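PDB 6BFI: VIN1 from Oscarella pearsei, which binds actin filaments and may play a role in cell-cell adhesion, as a member of the vinculin/alpha-catenin family. Local coordinates for residues A390-S393 against N398-A401; E29-G34 against A97-P102; R304-A309 against A316-A321; E656-P661 against S676-A681. All coordinates share one frame; numbering follows the deposited sequence.

How the contacts relate
Contact 3 is the buried one of the four, contacts 1 and 4 are partly buried, and contact 2 lies at the surface. Contacts 1 and 3 each bridge a tight connection between consecutive helices, while contact 4 spans a longer linker between 649-659 and 669-682; contact 2 alone joins parts more than sixty residues apart. Chemistry follows place: contact 3 is aliphatic packing, contact 4 sets a leucine over one face of a buried phenylalanine and an arginine at its edge, and contacts 1 and 2 rest on hydrogen bonds from a long polar side chain. Contacts 1 and 2 lie on opposite sides of the chain's centre, their own centres 91 Å apart.

Contact 1: residues A390-S393 against N398-A401; sequences ALAS and NRQA
Ala392 and Arg399 mark the closest backbone approach, their CA atoms 6.2 Å apart, where the chain leaving helix 381-390 folds back on the start of helix 399-427. Beneath the polar contact, Ala392 CB rests against Arg399 CB at 3.9 Å. From that point the arginine reaches over to the loop backbone: chi1 of 59° sets CG between its own backbone N and carbonyl carbon, and a bend at chi3 turns the guanidinium back toward the carbonyls of Ala392 and Ser393. The firm bond runs from Arg399 NH2 to Ala392 O, 2.9 Å long and nearly straight, with an N-H...O angle of 164°. This oxygen sits at the edge of the guanidinium, almost in its plane, whereas the donor is tilted 27° from the carbonyl plane. Arg399 NE adds two weak bonds, one to Ala392 O and the other to Ser393 O at 3.2 Å, so that Ala392 O is bound firmly by NH2 and only weakly by NE of the same guanidinium. Arg399 NH2 also donates to Leu460 O, which ties the loop to the end of helix 452-460; Ala390 packs on Ala456 and Val459 of that same helix. A leucine in place of Arg399 would probably leave the carbonyls of Ala392 and Ser393 without these donors and the loop freer to move. The arrangement is that of a short helix-loop-helix connection in an all-helical fold, in which an arginine from the first turn of the incoming helix binds backbone carbonyls of the preceding loop.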
loop_
_atom_site.group_PDB
_atom_site.type_symbol
_atom_site.label_atom_id
_atom_site.label_comp_id
_atom_site.label_asym_id
_atom_site.label_seq_id
_atom_site.Cartn_x
_atom_site.Cartn_y
_atom_site.Cartn_z
ATOM N N ALA A 390 -13.249 -34.633 -9.661
ATOM C CA ALA A 390 -12.325 -35.065 -10.703
ATOM C C ALA A 390 -11.778 -36.460 -10.428
ATOM O O ALA A 390 -11.460 -37.195 -11.370
ATOM C CB ALA A 390 -11.178 -34.066 -10.835
ATOM N N LEU A 391 -11.663 -36.841 -9.158
ATOM C CA LEU A 391 -11.111 -38.130 -8.770
ATOM C C LEU A 391 -12.149 -39.247 -8.761
ATOM O O LEU A 391 -11.876 -40.323 -8.221
ATOM C CB LEU A 391 -10.454 -38.027 -7.391
ATOM C CG LEU A 391 -9.163 -37.214 -7.318
ATOM C CD1 LEU A 391 -8.707 -37.067 -5.873
ATOM C CD2 LEU A 391 -8.077 -37.861 -8.162
ATOM N N ALA A 392 -13.325 -39.018 -9.339
ATOM C CA ALA A 392 -14.355 -40.045 -9.369
ATOM C C ALA A 392 -13.915 -41.206 -10.248
ATOM O O ALA A 392 -13.279 -41.010 -11.288
ATOM C CB ALA A 392 -15.673 -39.466 -9.880
ATOM N N SER A 393 -14.250 -42.422 -9.821
ATOM C CA SER A 393 -13.875 -43.597 -10.587
ATOM C C SER A 393 -14.580 -43.577 -11.943
ATOM O O SER A 393 -15.685 -43.037 -12.070
ATOM C CB SER A 393 -14.231 -44.875 -9.827
ATOM O OG SER A 393 -15.580 -45.246 -10.046
ATOM N N ASN A 398 -22.206 -40.814 -13.563
ATOM C CA ASN A 398 -22.581 -39.403 -13.585
ATOM C C ASN A 398 -21.432 -38.539 -13.078
ATOM O O ASN A 398 -21.646 -37.527 -12.401
ATOM C CB ASN A 398 -23.850 -39.143 -12.770
ATOM C CG ASN A 398 -23.789 -39.754 -11.381
ATOM O OD1 ASN A 398 -22.779 -39.638 -10.682
ATOM N ND2 ASN A 398 -24.866 -40.416 -10.978
ATOM N N ARG A 399 -20.200 -38.930 -13.407
ATOM C CA ARG A 399 -19.037 -38.155 -12.993
ATOM C C ARG A 399 -18.942 -36.836 -13.753
ATOM O O ARG A 399 -18.420 -35.848 -13.221
ATOM C CB ARG A 399 -17.768 -38.985 -13.186
ATOM C CG ARG A 399 -17.540 -39.449 -14.621
ATOM C CD ARG A 399 -16.667 -40.694 -14.666
ATOM N NE ARG A 399 -15.374 -40.487 -14.022
ATOM C CZ ARG A 399 -14.300 -40.012 -14.644
ATOM N NH1 ARG A 399 -14.364 -39.693 -15.928
ATOM N NH2 ARG A 399 -13.163 -39.857 -13.980
ATOM N N GLN A 400 -19.448 -36.800 -14.988
ATOM C CA GLN A 400 -19.406 -35.572 -15.774
ATOM C C GLN A 400 -20.356 -34.524 -15.212
ATOM O O GLN A 400 -20.004 -33.342 -15.126
ATOM C CB GLN A 400 -19.745 -35.874 -17.235
ATOM C CG GLN A 400 -18.809 -36.872 -17.900
ATOM C CD GLN A 400 -17.461 -36.269 -18.247
ATOM O OE1 GLN A 400 -17.336 -35.057 -18.418
ATOM N NE2 GLN A 400 -16.442 -37.116 -18.353
ATOM N N ALA A 401 -21.566 -34.936 -14.824
ATOM C CA ALA A 401 -22.522 -33.991 -14.257
ATOM C C ALA A 401 -22.043 -33.467 -12.908
ATOM O O ALA A 401 -22.089 -32.258 -12.646
ATOM C CB ALA A 401 -23.897 -34.650 -14.128
#

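Contact 2: residues E29-G34 against A97-P102; sequences EQAESG and ADQGSP
Gln99 meets Ala31 and Glu32 through two bent side chains: Gln99 has CG anti to its backbone N (chi1 166°) and turns at chi2, while Glu32 likewise starts anti and bends at chi2 to bring its carboxylate round to the amide. The resulting bond, from Gln99 NE2 to Glu32 OE1, is 3.1 Å long with an N-H...O angle of 150°. The oxygen lies close to the amide plane, but the nitrogen approaches it from above the carboxylate plane, the two flat groups being inclined at 58°. On the other branch of the amide, Gln99 OE1 lies 3.3 Å from Ala31 CB and accepts a hydrogen bond from Lys37 NZ, its stronger polar partner. The amide carbon follows closely, with Gln99 CD 3.6 Å from Ala31 CB, so the methyl packs against the carbonyl half of the amide. Gln99 NE2 also makes a weak bond to His28 O, within the last turns of helix 8-32. This helix finishes in a Schellman motif, with Gly34 at positive phi, and faces the type I turn from Asp98 to Ser101 that links helices 68-97 and 102-145; the contact therefore brings together a helix end and an interhelical turn at the surface of the helical fold. A valine replacing Gln99 would probably leave Glu32 OE1 without its amide donor and Lys37 NZ without the oxygen it binds.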
loop_
_atom_site.group_PDB
_atom_site.type_symbol
_atom_site.label_atom_id
_atom_site.label_comp_id
_atom_site.label_asym_id
_atom_site.label_seq_id
_atom_site.Cartn_x
_atom_site.Cartn_y
_atom_site.Cartn_z
ATOM N N GLU A 29 26.925 34.759 -2.203
ATOM C CA GLU A 29 25.923 35.713 -1.747
ATOM C C GLU A 29 26.288 36.327 -0.402
ATOM O O GLU A 29 25.810 37.421 -0.083
ATOM C CB GLU A 29 24.549 35.050 -1.675
ATOM C CG GLU A 29 23.869 34.921 -3.030
ATOM C CD GLU A 29 22.359 35.003 -2.934
ATOM O OE1 GLU A 29 21.674 34.156 -3.546
ATOM O OE2 GLU A 29 21.857 35.913 -2.237
ATOM N N GLN A 30 27.127 35.652 0.386
ATOM C CA GLN A 30 27.594 36.223 1.643
ATOM C C GLN A 30 28.551 37.382 1.402
ATOM O O GLN A 30 28.576 38.339 2.183
ATOM C CB GLN A 30 28.258 35.139 2.491
ATOM C CG GLN A 30 28.779 35.609 3.837
ATOM C CD GLN A 30 29.250 34.459 4.705
ATOM O OE1 GLN A 30 28.580 33.430 4.811
ATOM N NE2 GLN A 30 30.414 34.623 5.327
ATOM N N ALA A 31 29.341 37.317 0.330
ATOM C CA ALA A 31 30.192 38.437 -0.050
ATOM C C ALA A 31 29.458 39.464 -0.901
ATOM O O ALA A 31 29.833 40.642 -0.900
ATOM C CB ALA A 31 31.429 37.934 -0.800
ATOM N N GLU A 32 28.419 39.042 -1.626
ATOM C CA GLU A 32 27.620 39.984 -2.403
ATOM C C GLU A 32 26.878 40.951 -1.491
ATOM O O GLU A 32 26.797 42.151 -1.780
ATOM C CB GLU A 32 26.638 39.228 -3.297
ATOM C CG GLU A 32 25.799 40.118 -4.202
ATOM C CD GLU A 32 26.578 40.646 -5.392
ATOM O OE1 GLU A 32 27.510 39.949 -5.849
ATOM O OE2 GLU A 32 26.259 41.755 -5.869
ATOM N N SER A 33 26.330 40.449 -0.387
ATOM C CA SER A 33 25.701 41.299 0.612
ATOM C C SER A 33 26.713 42.048 1.467
ATOM O O SER A 33 26.307 42.824 2.340
ATOM C CB SER A 33 24.784 40.464 1.511
ATOM O OG SER A 33 25.525 39.507 2.248
ATOM N N GLY A 34 28.006 41.834 1.244
ATOM C CA GLY A 34 29.032 42.546 1.983
ATOM C C GLY A 34 29.138 42.147 3.439
ATOM O O GLY A 34 29.263 43.017 4.309
ATOM N N ALA A 97 39.484 37.878 -7.332
ATOM C CA ALA A 97 39.973 39.169 -7.807
ATOM C C ALA A 97 38.946 40.271 -7.564
ATOM O O ALA A 97 39.245 41.285 -6.924
ATOM C CB ALA A 97 40.337 39.081 -9.291
ATOM N N ASP A 98 37.725 40.090 -8.066
ATOM C CA ASP A 98 36.668 41.081 -7.911
ATOM C C ASP A 98 35.360 40.383 -7.576
ATOM O O ASP A 98 34.966 39.440 -8.266
ATOM C CB ASP A 98 36.505 41.927 -9.180
ATOM C CG ASP A 98 35.391 42.951 -9.059
ATOM O OD1 ASP A 98 35.083 43.369 -7.922
ATOM O OD2 ASP A 98 34.824 43.343 -10.102
ATOM N N GLN A 99 34.687 40.860 -6.525
ATOM C CA GLN A 99 33.428 40.250 -6.108
ATOM C C GLN A 99 32.348 40.421 -7.169
ATOM O O GLN A 99 31.533 39.518 -7.391
ATOM C CB GLN A 99 32.978 40.848 -4.773
ATOM C CG GLN A 99 31.529 40.553 -4.397
ATOM C CD GLN A 99 31.241 39.068 -4.263
ATOM O OE1 GLN A 99 32.135 38.272 -3.965
ATOM N NE2 GLN A 99 29.987 38.686 -4.488
ATOM N N GLY A 100 32.329 41.568 -7.841
ATOM C CA GLY A 100 31.302 41.848 -8.824
ATOM C C GLY A 100 31.620 41.354 -10.221
ATOM O O GLY A 100 30.980 41.777 -11.187
ATOM N N SER A 101 32.596 40.461 -10.339
ATOM C CA SER A 101 33.008 39.939 -11.635
ATOM C C SER A 101 31.844 39.241 -12.331
ATOM O O SER A 101 31.348 38.225 -11.822
ATOM C CB SER A 101 34.177 38.969 -11.468
ATOM O OG SER A 101 34.511 38.353 -12.699
ATOM N N PRO A 102 31.374 39.745 -13.476
ATOM C CA PRO A 102 30.279 39.048 -14.174
ATOM C C PRO A 102 30.678 37.670 -14.668
ATOM O O PRO A 102 29.894 36.717 -14.552
ATOM C CB PRO A 102 29.941 39.999 -15.330
ATOM C CG PRO A 102 31.193 40.794 -15.547
ATOM C CD PRO A 102 31.816 40.953 -14.192
#

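Contact 3: residues R304-A309 against A316-A321; sequences RVAALA and AKLLAA
Ala306 is the small bump on which this contact turns, its CB directed at helix 312-338 and received between Leu318 and Leu319. One side of the seat is formed by Leu318 CB, 3.7 Å from Ala306 CB; the other by Leu319 CD2, at 3.9 Å from the same methyl. With so short a side chain at the meeting point, the backbones come near, and the CA atoms of Ala306 and Leu318 are 5.6 Å apart. Leu318 in turn lays a branch against the opposing helix: its CD1 lies over the main chain of Ala306, 3.7 Å from Ala306 CA. The first torsion explains this reach, since CG stands anti to the carbonyl carbon (chi1 -76°) and the branch extends across the interface. Val305 flanks that branch, its CG1 touching Leu318 CD1 at 4.2 Å while the two side chains pass at a slant. No hydrogen bond joins the segments, so the fit here depends on aliphatic shape. Helix 344-375 continues the apolar surface, with Leu368 on Val305 and Leu360 on Leu318; Ser427 of helix 399-427 also meets Val305. Near the turn itself, Leu308 O accepts a hydrogen bond from Arg371 NH1. Ala306 also begins a type I turn ending at Ala309, which opens the short connection to helix 312-338. Together these features describe a tightly connected helical hairpin packed in a bundle, the architecture of the vinculin family.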
loop_
_atom_site.group_PDB
_atom_site.type_symbol
_atom_site.label_atom_id
_atom_site.label_comp_id
_atom_site.label_asym_id
_atom_site.label_seq_id
_atom_site.Cartn_x
_atom_site.Cartn_y
_atom_site.Cartn_z
ATOM N N ARG A 304 -25.051 2.546 -1.776
ATOM C CA ARG A 304 -24.185 1.695 -2.584
ATOM C C ARG A 304 -23.838 0.411 -1.844
ATOM O O ARG A 304 -23.888 -0.681 -2.421
ATOM C CB ARG A 304 -22.910 2.447 -2.966
ATOM C CG ARG A 304 -22.055 1.732 -3.999
ATOM C CD ARG A 304 -20.633 2.279 -4.031
ATOM N NE ARG A 304 -19.764 1.600 -3.074
ATOM C CZ ARG A 304 -19.026 0.532 -3.363
ATOM N NH1 ARG A 304 -19.048 0.019 -4.588
ATOM N NH2 ARG A 304 -18.263 -0.025 -2.431
ATOM N N VAL A 305 -23.483 0.523 -0.561
ATOM C CA VAL A 305 -23.223 -0.676 0.229
ATOM C C VAL A 305 -24.507 -1.470 0.442
ATOM O O VAL A 305 -24.481 -2.707 0.491
ATOM C CB VAL A 305 -22.557 -0.298 1.565
ATOM C CG1 VAL A 305 -22.345 -1.531 2.431
ATOM C CG2 VAL A 305 -21.231 0.408 1.311
ATOM N N ALA A 306 -25.650 -0.784 0.556
ATOM C CA ALA A 306 -26.919 -1.486 0.728
ATOM C C ALA A 306 -27.223 -2.384 -0.466
ATOM O O ALA A 306 -27.750 -3.491 -0.303
ATOM C CB ALA A 306 -28.052 -0.482 0.943
ATOM N N ALA A 307 -26.893 -1.927 -1.677
ATOM C CA ALA A 307 -27.148 -2.744 -2.858
ATOM C C ALA A 307 -26.296 -4.009 -2.891
ATOM O O ALA A 307 -26.620 -4.939 -3.638
ATOM C CB ALA A 307 -26.915 -1.923 -4.127
ATOM N N LEU A 308 -25.225 -4.070 -2.097
ATOM C CA LEU A 308 -24.337 -5.225 -2.053
ATOM C C LEU A 308 -24.409 -5.964 -0.721
ATOM O O LEU A 308 -23.496 -6.727 -0.390
ATOM C CB LEU A 308 -22.895 -4.795 -2.332
ATOM C CG LEU A 308 -22.615 -4.165 -3.696
ATOM C CD1 LEU A 308 -21.179 -3.664 -3.771
ATOM C CD2 LEU A 308 -22.901 -5.159 -4.809
ATOM N N ALA A 309 -25.472 -5.755 0.051
ATOM C CA ALA A 309 -25.570 -6.366 1.368
ATOM C C ALA A 309 -25.776 -7.874 1.256
ATOM O O ALA A 309 -26.305 -8.382 0.264
ATOM C CB ALA A 309 -26.712 -5.736 2.165
ATOM N N ALA A 316 -32.408 -3.331 3.698
ATOM C CA ALA A 316 -33.518 -2.459 4.065
ATOM C C ALA A 316 -33.172 -1.568 5.251
ATOM O O ALA A 316 -33.728 -0.473 5.384
ATOM C CB ALA A 316 -34.760 -3.296 4.372
ATOM N N LYS A 317 -32.263 -2.016 6.121
ATOM C CA LYS A 317 -31.857 -1.197 7.259
ATOM C C LYS A 317 -30.974 -0.038 6.812
ATOM O O LYS A 317 -31.179 1.111 7.225
ATOM C CB LYS A 317 -31.137 -2.064 8.293
ATOM C CG LYS A 317 -30.801 -1.347 9.590
ATOM C CD LYS A 317 -30.328 -2.331 10.650
ATOM C CE LYS A 317 -30.179 -1.658 12.005
ATOM N NZ LYS A 317 -31.455 -1.047 12.471
ATOM N N LEU A 318 -29.980 -0.324 5.966
ATOM C CA LEU A 318 -29.140 0.739 5.421
ATOM C C LEU A 318 -29.970 1.742 4.630
ATOM O O LEU A 318 -29.764 2.957 4.743
ATOM C CB LEU A 318 -28.039 0.141 4.546
ATOM C CG LEU A 318 -26.865 -0.513 5.277
ATOM C CD1 LEU A 318 -26.044 -1.376 4.328
ATOM C CD2 LEU A 318 -25.994 0.556 5.918
ATOM N N LEU A 319 -30.920 1.251 3.830
ATOM C CA LEU A 319 -31.799 2.159 3.099
ATOM C C LEU A 319 -32.675 2.968 4.050
ATOM O O LEU A 319 -32.957 4.146 3.792
ATOM C CB LEU A 319 -32.653 1.373 2.106
ATOM C CG LEU A 319 -31.873 0.698 0.976
ATOM C CD1 LEU A 319 -32.793 -0.141 0.104
ATOM C CD2 LEU A 319 -31.140 1.738 0.141
ATOM N N ALA A 320 -33.106 2.360 5.158
ATOM C CA ALA A 320 -33.897 3.091 6.144
ATOM C C ALA A 320 -33.094 4.235 6.749
ATOM O O ALA A 320 -33.588 5.363 6.869
ATOM C CB ALA A 320 -34.389 2.139 7.235
ATOM N N ALA A 321 -31.845 3.961 7.137
ATOM C CA ALA A 321 -30.992 5.020 7.668
ATOM C C ALA A 321 -30.746 6.101 6.623
ATOM O O ALA A 321 -30.711 7.295 6.948
ATOM C CB ALA A 321 -29.670 4.434 8.160
#

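Contact 4: residues E656-P661 against S676-A681; sequences EMLRAP and SVFREA
Leu658 and Phe678 supply the apolar part of this contact between helices 649-659 and 669-682. Leu658 CB stands over one face of the phenyl ring, 4.2 Å from its centroid and 16° off the ring normal, which meets the geometry of a CH-pi contact. Further along the leucine, CD1 settles against the base of the aromatic side chain, 3.7 Å from Phe678 CB. The phenylalanine reaches across because its CG is anti to the backbone N (chi1 180°), which carries the ring from its own helix toward Leu658.

The second kind of interaction is van der Waals contact between arginine and ring. Arg659 runs extended from CG to NE, and its guanidinium comes to the rim of the phenyl group, with Arg659 NH2 3.5 Å from Phe678 CZ. The planes stand 77° apart: Phe678 CZ lies over a guanidinium face, while Arg659 CZ lies at the ring's edge, an arrangement close to perpendicular rather than a parallel stack.

Charge pairing fixes that guanidinium from outside the two segments. Arg659 NH2 forms a salt bridge with Asp682, and Arg659 NE another with Glu655, so the group is held through NH2 and NE beside the aromatic edge. Phe678 also touches Ala699 of helix 690-710, while Leu658 meets His671 and Ala675. The whole is an interhelical packing contact of an all-helical fold: a buried phenylalanine packs on a leucine of helix 649-659 and on helix 690-710, with an exposed arginine at the ring's edge.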
loop_
_atom_site.group_PDB
_atom_site.type_symbol
_atom_site.label_atom_id
_atom_site.label_comp_id
_atom_site.label_asym_id
_atom_site.label_seq_id
_atom_site.Cartn_x
_atom_site.Cartn_y
_atom_site.Cartn_z
ATOM N N GLU A 656 1.493 35.160 6.813
ATOM C CA GLU A 656 0.621 36.062 6.068
ATOM C C GLU A 656 0.342 35.529 4.668
ATOM O O GLU A 656 -0.771 35.682 4.150
ATOM C CB GLU A 656 1.235 37.458 5.996
ATOM C CG GLU A 656 1.221 38.204 7.317
ATOM C CD GLU A 656 1.485 39.684 7.142
ATOM O OE1 GLU A 656 1.571 40.136 5.980
ATOM O OE2 GLU A 656 1.603 40.395 8.162
ATOM N N MET A 657 1.336 34.897 4.040
ATOM C CA MET A 657 1.120 34.317 2.718
ATOM C C MET A 657 0.130 33.161 2.780
ATOM O O MET A 657 -0.788 33.071 1.958
ATOM C CB MET A 657 2.445 33.849 2.116
ATOM C CG MET A 657 3.372 34.964 1.669
ATOM S SD MET A 657 4.674 34.353 0.580
ATOM C CE MET A 657 5.297 32.970 1.530
ATOM N N LEU A 658 0.300 32.263 3.753
ATOM C CA LEU A 658 -0.535 31.071 3.829
ATOM C C LEU A 658 -1.934 31.357 4.353
ATOM O O LEU A 658 -2.824 30.516 4.189
ATOM C CB LEU A 658 0.139 30.010 4.699
ATOM C CG LEU A 658 1.350 29.334 4.052
ATOM C CD1 LEU A 658 1.923 28.256 4.959
ATOM C CD2 LEU A 658 0.975 28.756 2.696
ATOM N N ARG A 659 -2.154 32.512 4.983
ATOM C CA ARG A 659 -3.493 32.905 5.392
ATOM C C ARG A 659 -4.134 33.905 4.440
ATOM O O ARG A 659 -5.336 34.165 4.556
ATOM C CB ARG A 659 -3.468 33.475 6.815
ATOM C CG ARG A 659 -3.009 32.451 7.839
ATOM C CD ARG A 659 -3.231 32.906 9.263
ATOM N NE ARG A 659 -2.856 31.861 10.211
ATOM C CZ ARG A 659 -3.655 30.863 10.575
ATOM N NH1 ARG A 659 -4.880 30.772 10.073
ATOM N NH2 ARG A 659 -3.229 29.955 11.443
ATOM N N ALA A 660 -3.367 34.466 3.511
ATOM C CA ALA A 660 -3.914 35.270 2.433
ATOM C C ALA A 660 -4.532 34.352 1.386
ATOM O O ALA A 660 -4.305 33.141 1.393
ATOM C CB ALA A 660 -2.815 36.139 1.826
ATOM N N PRO A 661 -5.343 34.898 0.477
ATOM C CA PRO A 661 -5.902 34.069 -0.596
ATOM C C PRO A 661 -4.815 33.379 -1.406
ATOM O O PRO A 661 -3.677 33.847 -1.496
ATOM C CB PRO A 661 -6.683 35.075 -1.446
ATOM C CG PRO A 661 -7.092 36.123 -0.470
ATOM C CD PRO A 661 -5.959 36.238 0.509
ATOM N N SER A 676 -2.034 23.300 1.373
ATOM C CA SER A 676 -2.804 22.124 1.765
ATOM C C SER A 676 -2.268 21.531 3.060
ATOM O O SER A 676 -3.045 21.100 3.919
ATOM C CB SER A 676 -2.787 21.080 0.649
ATOM O OG SER A 676 -1.492 20.528 0.487
ATOM N N VAL A 677 -0.943 21.505 3.224
ATOM C CA VAL A 677 -0.377 20.994 4.471
ATOM C C VAL A 677 -0.721 21.919 5.634
ATOM O O VAL A 677 -1.216 21.474 6.681
ATOM C CB VAL A 677 1.143 20.804 4.333
ATOM C CG1 VAL A 677 1.774 20.623 5.693
ATOM C CG2 VAL A 677 1.437 19.611 3.453
ATOM N N PHE A 678 -0.460 23.219 5.468
ATOM C CA PHE A 678 -0.761 24.188 6.517
ATOM C C PHE A 678 -2.230 24.137 6.909
ATOM O O PHE A 678 -2.571 24.264 8.089
ATOM C CB PHE A 678 -0.378 25.595 6.056
ATOM C CG PHE A 678 -0.663 26.668 7.069
ATOM C CD1 PHE A 678 0.267 26.977 8.047
ATOM C CD2 PHE A 678 -1.856 27.370 7.040
ATOM C CE1 PHE A 678 0.008 27.964 8.982
ATOM C CE2 PHE A 678 -2.120 28.355 7.971
ATOM C CZ PHE A 678 -1.185 28.652 8.943
ATOM N N ARG A 679 -3.116 23.945 5.932
ATOM C CA ARG A 679 -4.539 23.876 6.233
ATOM C C ARG A 679 -4.904 22.567 6.915
ATOM O O ARG A 679 -5.805 22.542 7.759
ATOM C CB ARG A 679 -5.349 24.056 4.952
ATOM C CG ARG A 679 -6.786 24.460 5.183
ATOM C CD ARG A 679 -7.361 25.135 3.951
ATOM N NE ARG A 679 -6.603 26.326 3.566
ATOM C CZ ARG A 679 -5.753 26.376 2.543
ATOM N NH1 ARG A 679 -5.550 25.300 1.796
ATOM N NH2 ARG A 679 -5.106 27.502 2.268
ATOM N N GLU A 680 -4.221 21.473 6.568
ATOM C CA GLU A 680 -4.459 20.214 7.266
ATOM C C GLU A 680 -4.070 20.320 8.735
ATOM O O GLU A 680 -4.799 19.850 9.616
ATOM C CB GLU A 680 -3.691 19.078 6.587
ATOM C CG GLU A 680 -3.866 17.718 7.251
ATOM C CD GLU A 680 -5.270 17.168 7.097
ATOM O OE1 GLU A 680 -5.952 17.538 6.118
ATOM O OE2 GLU A 680 -5.692 16.365 7.957
ATOM N N ALA A 681 -2.927 20.944 9.020
ATOM C CA ALA A 681 -2.475 21.072 10.400
ATOM C C ALA A 681 -3.143 22.219 11.150
ATOM O O ALA A 681 -3.080 22.247 12.384
ATOM C CB ALA A 681 -0.956 21.252 10.439
#